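Long-range contacts in Isomerase/lactonizing enzyme (Agrobacterium fabrum str. C58, PDB 2NQL), which belongs to the enolase superfamily, in the mandelate racemase and muconate lactonizing enzyme group, and carries a bound sodium ion: residues N34-R39 with F49-L54; D151-Y156 with S335-H340; S3-V8 with G88-R93. One frame throughout, in Å; residues are numbered along the deposited sequence.

Contact 1. Residues N34-R39 with F49-L54; sequences NGYIVR and FDRSVL
Tyr36 OH lies at the edge of the Arg51 guanidinium, near its plane, while Phe49 CE1 sits over the centre of one guanidinium face, 3.3 Å above it. One face of the Tyr36 ring has Asn34 O 3.9 Å above its plane, toward the rim. The Phe49 ring receives Asn34 O at its own edge, 3.7 Å from CE2, and Tyr36 CE1 approaches Phe49 CZ obliquely at 4.1 Å. The tyrosine ring and the guanidinium are inclined by 64°, and the link from Arg51 NH2 to Tyr36 OH, 2.9 Å long, is a weak hydrogen bond because its angle at the hydrogen is only 118°. A bend at chi3 (56°) in an otherwise extended Arg51 chain turns a face of the guanidinium to Phe49 CE1. One water bridges the segments, donating to Asn34 O and accepting from Arg51 NH2. The stronger ties lie outside: Arg51 NE binds Gly71 O, and Tyr36 OH bonds to Asp84 of the second subunit. Gly35 and Tyr36 face Asn32 in a G1 beta bulge, next to the hairpin of strands 36-38 and 45-47. This hairpin belongs to the excursion between strands 5-15 and 50-59 of the main sheet, which in enolase-superfamily relatives commonly reaches over the barrel.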
loop_
_atom_site.group_PDB
_atom_site.type_symbol
_atom_site.label_atom_id
_atom_site.label_comp_id
_atom_site.label_asym_id
_atom_site.label_seq_id
_atom_site.Cartn_x
_atom_site.Cartn_y
_atom_site.Cartn_z
ATOM N N ASN A 34 0.779 -23.096 4.051
ATOM C CA ASN A 34 -0.530 -22.440 4.136
ATOM C C ASN A 34 -1.240 -22.359 2.808
ATOM O O ASN A 34 -2.190 -21.620 2.667
ATOM C CB ASN A 34 -0.447 -21.077 4.866
ATOM C CG ASN A 34 0.208 -21.214 6.210
ATOM O OD1 ASN A 34 -0.171 -22.091 6.994
ATOM N ND2 ASN A 34 1.252 -20.415 6.462
ATOM N N GLY A 35 -0.802 -23.179 1.856
ATOM C CA GLY A 35 -1.604 -23.441 0.659
ATOM C C GLY A 35 -1.324 -22.486 -0.485
ATOM O O GLY A 35 -2.154 -22.338 -1.400
ATOM N N TYR A 36 -0.180 -21.799 -0.456
ATOM C CA TYR A 36 0.140 -20.862 -1.540
ATOM C C TYR A 36 1.026 -21.472 -2.624
ATOM O O TYR A 36 1.907 -22.293 -2.331
ATOM C CB TYR A 36 0.818 -19.591 -1.014
ATOM C CG TYR A 36 -0.086 -18.835 -0.067
ATOM C CD1 TYR A 36 -1.246 -18.204 -0.538
ATOM C CD2 TYR A 36 0.226 -18.738 1.289
ATOM C CE1 TYR A 36 -2.094 -17.517 0.331
ATOM C CE2 TYR A 36 -0.608 -18.043 2.167
ATOM C CZ TYR A 36 -1.770 -17.441 1.672
ATOM O OH TYR A 36 -2.588 -16.751 2.523
ATOM N N ILE A 37 0.812 -21.014 -3.849
ATOM C CA ILE A 37 1.634 -21.436 -5.005
ATOM C C ILE A 37 1.987 -20.273 -5.925
ATOM O O ILE A 37 1.140 -19.442 -6.259
ATOM C CB ILE A 37 0.959 -22.637 -5.760
ATOM C CG1 ILE A 37 1.947 -23.338 -6.698
ATOM C CG2 ILE A 37 -0.342 -22.238 -6.418
ATOM C CD1 ILE A 37 1.649 -24.848 -6.798
ATOM N N VAL A 38 3.258 -20.185 -6.294
ATOM C CA VAL A 38 3.726 -19.117 -7.168
ATOM C C VAL A 38 3.827 -19.645 -8.593
ATOM O O VAL A 38 4.479 -20.660 -8.817
ATOM C CB VAL A 38 5.090 -18.518 -6.685
ATOM C CG1 VAL A 38 5.749 -17.676 -7.771
ATOM C CG2 VAL A 38 4.876 -17.630 -5.479
ATOM N N ARG A 39 3.147 -18.969 -9.521
ATOM C CA ARG A 39 3.285 -19.250 -10.945
ATOM C C ARG A 39 4.632 -18.741 -11.452
ATOM O O ARG A 39 4.920 -17.549 -11.383
ATOM C CB ARG A 39 2.125 -18.630 -11.731
ATOM C CG ARG A 39 1.878 -19.289 -13.093
ATOM C CD ARG A 39 0.993 -18.435 -14.001
ATOM N NE ARG A 39 -0.405 -18.424 -13.577
ATOM C CZ ARG A 39 -1.352 -17.656 -14.116
ATOM N NH1 ARG A 39 -1.066 -16.824 -15.106
ATOM N NH2 ARG A 39 -2.592 -17.721 -13.651
ATOM N N PHE A 49 -7.456 -22.230 -3.035
ATOM C CA PHE A 49 -8.753 -22.171 -2.339
ATOM C C PHE A 49 -9.326 -20.783 -2.669
ATOM O O PHE A 49 -8.591 -19.900 -3.158
ATOM C CB PHE A 49 -8.607 -22.345 -0.817
ATOM C CG PHE A 49 -7.514 -21.504 -0.237
ATOM C CD1 PHE A 49 -7.743 -20.141 0.005
ATOM C CD2 PHE A 49 -6.241 -22.044 0.006
ATOM C CE1 PHE A 49 -6.706 -19.314 0.491
ATOM C CE2 PHE A 49 -5.198 -21.235 0.502
ATOM C CZ PHE A 49 -5.434 -19.870 0.742
ATOM N N ASP A 50 -10.615 -20.603 -2.419
ATOM C CA ASP A 50 -11.250 -19.284 -2.551
ATOM C C ASP A 50 -11.421 -18.774 -1.134
ATOM O O ASP A 50 -11.744 -19.551 -0.232
ATOM C CB ASP A 50 -12.619 -19.397 -3.191
ATOM C CG ASP A 50 -12.561 -19.554 -4.704
ATOM O OD1 ASP A 50 -11.477 -19.414 -5.317
ATOM O OD2 ASP A 50 -13.633 -19.823 -5.286
ATOM N N ARG A 51 -11.182 -17.482 -0.919
ATOM C CA ARG A 51 -11.298 -16.936 0.455
ATOM C C ARG A 51 -11.533 -15.438 0.353
ATOM O O ARG A 51 -10.940 -14.776 -0.495
ATOM C CB ARG A 51 -10.013 -17.208 1.267
ATOM C CG ARG A 51 -10.116 -16.835 2.771
ATOM C CD ARG A 51 -8.950 -17.439 3.562
ATOM N NE ARG A 51 -7.636 -17.060 3.058
ATOM C CZ ARG A 51 -6.511 -17.691 3.399
ATOM N NH1 ARG A 51 -6.539 -18.756 4.219
ATOM N NH2 ARG A 51 -5.371 -17.274 2.888
ATOM N N SER A 52 -12.399 -14.910 1.202
ATOM C CA SER A 52 -12.534 -13.459 1.273
ATOM C C SER A 52 -12.771 -13.095 2.727
ATOM O O SER A 52 -13.060 -13.965 3.563
ATOM C CB SER A 52 -13.700 -12.966 0.403
ATOM O OG SER A 52 -14.923 -13.528 0.824
ATOM N N VAL A 53 -12.653 -11.803 3.023
ATOM C CA VAL A 53 -12.900 -11.317 4.380
ATOM C C VAL A 53 -14.243 -10.629 4.405
ATOM O O VAL A 53 -14.487 -9.754 3.579
ATOM C CB VAL A 53 -11.795 -10.299 4.830
ATOM C CG1 VAL A 53 -12.245 -9.520 6.123
ATOM C CG2 VAL A 53 -10.472 -11.039 5.078
ATOM N N LEU A 54 -15.093 -11.009 5.354
ATOM C CA LEU A 54 -16.419 -10.409 5.504
ATOM C C LEU A 54 -16.476 -9.595 6.792
ATOM O O LEU A 54 -15.876 -9.990 7.802
ATOM C CB LEU A 54 -17.487 -11.513 5.572
ATOM C CG LEU A 54 -17.796 -12.166 4.218
ATOM C CD1 LEU A 54 -18.472 -13.510 4.456
ATOM C CD2 LEU A 54 -18.729 -11.246 3.456
HETATM O O HOH W 1 -3.484 -19.364 4.108
#

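Contact 2. Residues D151-Y156 with S335-H340; sequences DSFPAY and SMLKGH. With SO4 (sulfate ion), chain F.
Parallel strand pairing joins Ala155 to His340 and closes the barrel of the C-terminal domain, bringing its first strand, 152-158, against the last parallel one, 340-342. Tyr156 N donates to His340 O over 3.0 Å at an angle of 159°; Pro154 O and His340 N also stand 3.0 Å apart. The oxygen of His340 lies 3.2 Å from Ala155 CA in a CA-H...O contact. One step earlier Gly339 CA stands 3.1 Å from Pro154 O, and the proline ring rests on the carbonyl of Lys338.

Beside the strands, Phe153 turns one side of its ring to both Leu337 and His340. Its CG lies between the backbone N and the carbonyl carbon (chi1 45°), turning the ring so that Leu337 CD2 sits over the face, 3.7 Å from the centroid, in a CH-pi contact. His340 CB comes in obliquely at Phe153 CE1, 3.6 Å away. The phenylalanine and imidazole planes are 17° from parallel, but with centroids 5.9 Å apart there is little stacking. At the strand's outer end Ser152 OG lies 2.8 Å from O1 of a sulfate ion, probably from the crystallisation liquor, and also bonds to Arg364.

Helix 322-331 packs against this cluster: Leu328 touches Phe153, Leu324 meets His340, and Ser327 OG bonds to His340 NE2. Tyr365 of strand 364-366 packs edge-to-face with His340, and that strand pairs antiparallel with 152-158. Farther along, Tyr156 OH bonds to Lys184 of strand 182-186, the parallel neighbour that carries the barrel onward.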
loop_
_atom_site.group_PDB
_atom_site.type_symbol
_atom_site.label_atom_id
_atom_site.label_comp_id
_atom_site.label_asym_id
_atom_site.label_seq_id
_atom_site.Cartn_x
_atom_site.Cartn_y
_atom_site.Cartn_z
ATOM N N ASP A 151 -31.106 -0.096 -13.039
ATOM C CA ASP A 151 -31.313 -1.387 -12.377
ATOM C C ASP A 151 -30.731 -2.545 -13.161
ATOM O O ASP A 151 -30.850 -3.699 -12.736
ATOM C CB ASP A 151 -32.797 -1.639 -12.124
ATOM C CG ASP A 151 -33.433 -0.562 -11.291
ATOM O OD1 ASP A 151 -32.825 -0.145 -10.284
ATOM O OD2 ASP A 151 -34.537 -0.117 -11.655
ATOM N N SER A 152 -30.122 -2.239 -14.310
ATOM C CA SER A 152 -29.452 -3.248 -15.116
ATOM C C SER A 152 -28.404 -2.566 -15.966
ATOM O O SER A 152 -28.513 -1.368 -16.253
ATOM C CB SER A 152 -30.461 -4.054 -15.992
ATOM O OG SER A 152 -31.069 -3.231 -16.979
ATOM N N PHE A 153 -27.379 -3.319 -16.362
ATOM C CA PHE A 153 -26.395 -2.835 -17.335
ATOM C C PHE A 153 -25.645 -4.006 -17.949
ATOM O O PHE A 153 -25.764 -5.134 -17.445
ATOM C CB PHE A 153 -25.421 -1.793 -16.710
ATOM C CG PHE A 153 -24.881 -2.173 -15.350
ATOM C CD1 PHE A 153 -23.962 -3.216 -15.198
ATOM C CD2 PHE A 153 -25.263 -1.443 -14.220
ATOM C CE1 PHE A 153 -23.450 -3.540 -13.946
ATOM C CE2 PHE A 153 -24.741 -1.748 -12.968
ATOM C CZ PHE A 153 -23.837 -2.807 -12.828
ATOM N N PRO A 154 -24.915 -3.768 -19.063
ATOM C CA PRO A 154 -24.233 -4.864 -19.739
ATOM C C PRO A 154 -23.172 -5.581 -18.912
ATOM O O PRO A 154 -22.524 -4.974 -18.057
ATOM C CB PRO A 154 -23.583 -4.156 -20.941
ATOM C CG PRO A 154 -24.497 -3.026 -21.207
ATOM C CD PRO A 154 -24.756 -2.519 -19.838
ATOM N N ALA A 155 -23.019 -6.869 -19.188
ATOM C CA ALA A 155 -22.013 -7.704 -18.552
ATOM C C ALA A 155 -21.199 -8.400 -19.637
ATOM O O ALA A 155 -21.764 -8.853 -20.639
ATOM C CB ALA A 155 -22.694 -8.718 -17.648
ATOM N N TYR A 156 -19.877 -8.449 -19.473
ATOM C CA TYR A 156 -19.033 -9.212 -20.391
ATOM C C TYR A 156 -18.478 -10.454 -19.744
ATOM O O TYR A 156 -18.163 -10.460 -18.544
ATOM C CB TYR A 156 -17.928 -8.362 -21.024
ATOM C CG TYR A 156 -16.734 -8.013 -20.159
ATOM C CD1 TYR A 156 -15.631 -8.887 -20.062
ATOM C CD2 TYR A 156 -16.692 -6.815 -19.441
ATOM C CE1 TYR A 156 -14.531 -8.564 -19.292
ATOM C CE2 TYR A 156 -15.563 -6.474 -18.664
ATOM C CZ TYR A 156 -14.504 -7.352 -18.593
ATOM O OH TYR A 156 -13.400 -7.051 -17.834
ATOM N N SER A 335 -22.264 7.869 -14.910
ATOM C CA SER A 335 -22.537 8.309 -16.287
ATOM C C SER A 335 -21.618 7.671 -17.332
ATOM O O SER A 335 -22.033 7.435 -18.471
ATOM C CB SER A 335 -22.474 9.835 -16.364
ATOM O OG SER A 335 -21.147 10.282 -16.125
ATOM N N MET A 336 -20.378 7.364 -16.937
ATOM C CA MET A 336 -19.416 6.760 -17.835
ATOM C C MET A 336 -19.431 5.217 -17.869
ATOM O O MET A 336 -18.626 4.612 -18.588
ATOM C CB MET A 336 -18.008 7.251 -17.484
ATOM C CG MET A 336 -17.835 8.758 -17.520
ATOM S SD MET A 336 -18.312 9.470 -19.127
ATOM C CE MET A 336 -17.246 8.638 -20.296
ATOM N N LEU A 337 -20.323 4.591 -17.100
ATOM C CA LEU A 337 -20.453 3.127 -17.122
ATOM C C LEU A 337 -20.835 2.572 -18.500
ATOM O O LEU A 337 -21.876 2.935 -19.061
ATOM C CB LEU A 337 -21.453 2.628 -16.079
ATOM C CG LEU A 337 -21.446 1.094 -15.933
ATOM C CD1 LEU A 337 -20.311 0.686 -15.028
ATOM C CD2 LEU A 337 -22.745 0.627 -15.355
ATOM N N LYS A 338 -19.997 1.681 -19.021
ATOM C CA LYS A 338 -20.321 0.950 -20.242
ATOM C C LYS A 338 -20.816 -0.473 -19.993
ATOM O O LYS A 338 -21.537 -1.040 -20.809
ATOM C CB LYS A 338 -19.154 0.982 -21.219
ATOM C CG LYS A 338 -18.811 2.403 -21.691
ATOM C CD LYS A 338 -19.929 2.978 -22.573
ATOM C CE LYS A 338 -19.587 4.344 -23.132
ATOM N NZ LYS A 338 -19.740 5.427 -22.094
ATOM N N GLY A 339 -20.431 -1.032 -18.851
ATOM C CA GLY A 339 -20.819 -2.381 -18.444
ATOM C C GLY A 339 -19.824 -2.866 -17.395
ATOM O O GLY A 339 -19.131 -2.052 -16.768
ATOM N N HIS A 340 -19.739 -4.173 -17.205
ATOM C CA HIS A 340 -19.145 -4.740 -15.978
ATOM C C HIS A 340 -18.653 -6.161 -16.238
ATOM O O HIS A 340 -19.305 -6.960 -16.933
ATOM C CB HIS A 340 -20.197 -4.684 -14.863
ATOM C CG HIS A 340 -19.653 -4.770 -13.463
ATOM N ND1 HIS A 340 -18.996 -5.883 -12.972
ATOM C CD2 HIS A 340 -19.734 -3.890 -12.427
ATOM C CE1 HIS A 340 -18.688 -5.683 -11.699
ATOM N NE2 HIS A 340 -19.115 -4.477 -11.346
HETATM S S SO4 F . -34.257 -2.810 -16.016
HETATM O O1 SO4 F . -33.248 -1.747 -16.057
HETATM O O2 SO4 F . -33.822 -3.976 -16.789
HETATM O O3 SO4 F . -34.409 -3.216 -14.625
HETATM O O4 SO4 F . -35.544 -2.336 -16.540
#

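Contact 3. Residues S3-V8 with G88-R93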
loop_
_atom_site.group_PDB
_atom_site.type_symbol
_atom_site.label_atom_id
_atom_site.label_comp_id
_atom_site.label_asym_id
_atom_site.label_seq_id
_atom_site.Cartn_x
_atom_site.Cartn_y
_atom_site.Cartn_z
ATOM N N SER A 3 -28.464 5.312 13.754
ATOM C CA SER A 3 -28.067 4.790 15.063
ATOM C C SER A 3 -26.546 4.540 15.081
ATOM O O SER A 3 -26.004 4.048 14.095
ATOM C CB SER A 3 -28.817 3.493 15.328
ATOM O OG SER A 3 -28.400 2.837 16.521
ATOM N N PRO A 4 -25.857 4.894 16.192
ATOM C CA PRO A 4 -24.400 4.668 16.252
ATOM C C PRO A 4 -24.016 3.214 16.040
ATOM O O PRO A 4 -24.760 2.312 16.430
ATOM C CB PRO A 4 -24.019 5.101 17.670
ATOM C CG PRO A 4 -25.139 6.095 18.045
ATOM C CD PRO A 4 -26.371 5.525 17.424
ATOM N N ILE A 5 -22.861 2.999 15.421
ATOM C CA ILE A 5 -22.302 1.647 15.321
ATOM C C ILE A 5 -21.974 1.082 16.703
ATOM O O ILE A 5 -21.328 1.757 17.518
ATOM C CB ILE A 5 -21.047 1.610 14.408
ATOM C CG1 ILE A 5 -21.355 2.211 13.020
ATOM C CG2 ILE A 5 -20.473 0.177 14.378
ATOM C CD1 ILE A 5 -22.674 1.742 12.381
ATOM N N ALA A 6 -22.438 -0.143 16.958
ATOM C CA ALA A 6 -22.233 -0.832 18.221
ATOM C C ALA A 6 -21.050 -1.797 18.098
ATOM O O ALA A 6 -20.175 -1.818 18.959
ATOM C CB ALA A 6 -23.494 -1.592 18.624
ATOM N N THR A 7 -21.044 -2.617 17.039
ATOM C CA THR A 7 -20.081 -3.713 16.906
ATOM C C THR A 7 -19.575 -3.865 15.466
ATOM O O THR A 7 -20.275 -3.514 14.498
ATOM C CB THR A 7 -20.651 -5.080 17.402
ATOM O OG1 THR A 7 -21.856 -5.410 16.690
ATOM C CG2 THR A 7 -20.929 -5.078 18.904
ATOM N N VAL A 8 -18.332 -4.347 15.344
ATOM C CA VAL A 8 -17.707 -4.639 14.046
ATOM C C VAL A 8 -17.090 -6.023 14.209
ATOM O O VAL A 8 -16.222 -6.234 15.062
ATOM C CB VAL A 8 -16.625 -3.582 13.663
ATOM C CG1 VAL A 8 -15.976 -3.921 12.304
ATOM C CG2 VAL A 8 -17.204 -2.163 13.634
ATOM N N GLY A 88 -12.398 0.449 16.425
ATOM C CA GLY A 88 -12.501 1.414 17.531
ATOM C C GLY A 88 -12.891 2.811 17.098
ATOM O O GLY A 88 -13.519 3.544 17.873
ATOM N N PHE A 89 -12.496 3.195 15.889
ATOM C CA PHE A 89 -12.814 4.502 15.327
ATOM C C PHE A 89 -14.083 4.544 14.467
ATOM O O PHE A 89 -14.497 5.600 13.989
ATOM C CB PHE A 89 -11.615 5.052 14.569
ATOM C CG PHE A 89 -10.456 5.369 15.475
ATOM C CD1 PHE A 89 -10.474 6.535 16.244
ATOM C CD2 PHE A 89 -9.393 4.491 15.611
ATOM C CE1 PHE A 89 -9.426 6.837 17.106
ATOM C CE2 PHE A 89 -8.346 4.769 16.475
ATOM C CZ PHE A 89 -8.364 5.954 17.229
ATOM N N VAL A 90 -14.684 3.382 14.280
ATOM C CA VAL A 90 -16.015 3.285 13.658
ATOM C C VAL A 90 -17.109 3.201 14.716
ATOM O O VAL A 90 -18.145 3.853 14.580
ATOM C CB VAL A 90 -16.086 2.092 12.657
ATOM C CG1 VAL A 90 -17.533 1.925 12.109
ATOM C CG2 VAL A 90 -15.126 2.361 11.528
ATOM N N ILE A 91 -16.881 2.395 15.753
ATOM C CA ILE A 91 -17.824 2.234 16.855
ATOM C C ILE A 91 -18.130 3.598 17.510
ATOM O O ILE A 91 -17.214 4.384 17.818
ATOM C CB ILE A 91 -17.294 1.194 17.885
ATOM C CG1 ILE A 91 -17.408 -0.239 17.326
ATOM C CG2 ILE A 91 -18.038 1.302 19.224
ATOM C CD1 ILE A 91 -16.438 -1.240 17.966
ATOM N N GLY A 92 -19.418 3.901 17.665
ATOM C CA GLY A 92 -19.833 5.228 18.148
ATOM C C GLY A 92 -20.107 6.247 17.059
ATOM O O GLY A 92 -20.840 7.210 17.288
ATOM N N ARG A 93 -19.561 6.039 15.854
ATOM C CA ARG A 93 -19.907 6.890 14.717
ATOM C C ARG A 93 -21.239 6.353 14.172
ATOM O O ARG A 93 -21.682 5.284 14.578
ATOM C CB ARG A 93 -18.851 6.828 13.600
ATOM C CG ARG A 93 -17.429 7.292 13.988
ATOM C CD ARG A 93 -17.370 8.793 14.151
ATOM N NE ARG A 93 -17.580 9.586 12.931
ATOM C CZ ARG A 93 -16.618 10.016 12.113
ATOM N NH1 ARG A 93 -15.361 9.667 12.326
ATOM N NH2 ARG A 93 -16.908 10.774 11.051
#
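In Ile5, chi1 of -54° sets CG1 beside the backbone N, and in Val90, chi1 of 175° swings CG1 opposite its own; the two CG1 atoms thereby meet at 3.9 Å as the side chains pass at a slant. Ile91 CG1, likewise beside its backbone N, settles 3.6 Å from Ala6 O and reaches Val8 CG2 at 4.2 Å, extending the apolar patch along the strand. Two backbone bonds clamp the segments about Ile5: its N donates to Arg93 O over 2.7 Å, and its O receives Gly92 N at 2.9 Å. Both backbone polar atoms of Ile5 are thus taken up by the one turn. That turn is a type II beta turn from Val90 to Arg93, closed by Arg93 N bonding to Val90 O at 2.9 Å; the positive phi of Gly92 (92°) suits its third position. The Arg93 side chain leads elsewhere, to a salt bridge with Asp104, while Leu130 and Ile133 of helix 117-138 pack on Ile5. The opening strand, with a classic beta bulge at Ala6 and Thr7, is tied to the exit of helix 75-90, an arrangement belonging to the alpha+beta N-terminal domain of the mandelate racemase and muconate lactonizing enzyme family.

Contacts 1 and 3 both reach the same antiparallel sheet, through neighbouring strands 50-59 and 5-15; contact 1 is nested within the loop that contact 3 closes, and both touch the second subunit. Their nearest atoms are still about 8 Å apart, and their centres 30 Å. Contact 2 follows later in the chain and lies across the chain's centre from contact 1, with nearest atoms about 15 Å apart; from contact 3 the gap is about 24 Å. Strand 239-240, in the same barrel as contact 2, ends at Glu240, which with Glu266 binds the sodium ion; neither residue belongs to a contact.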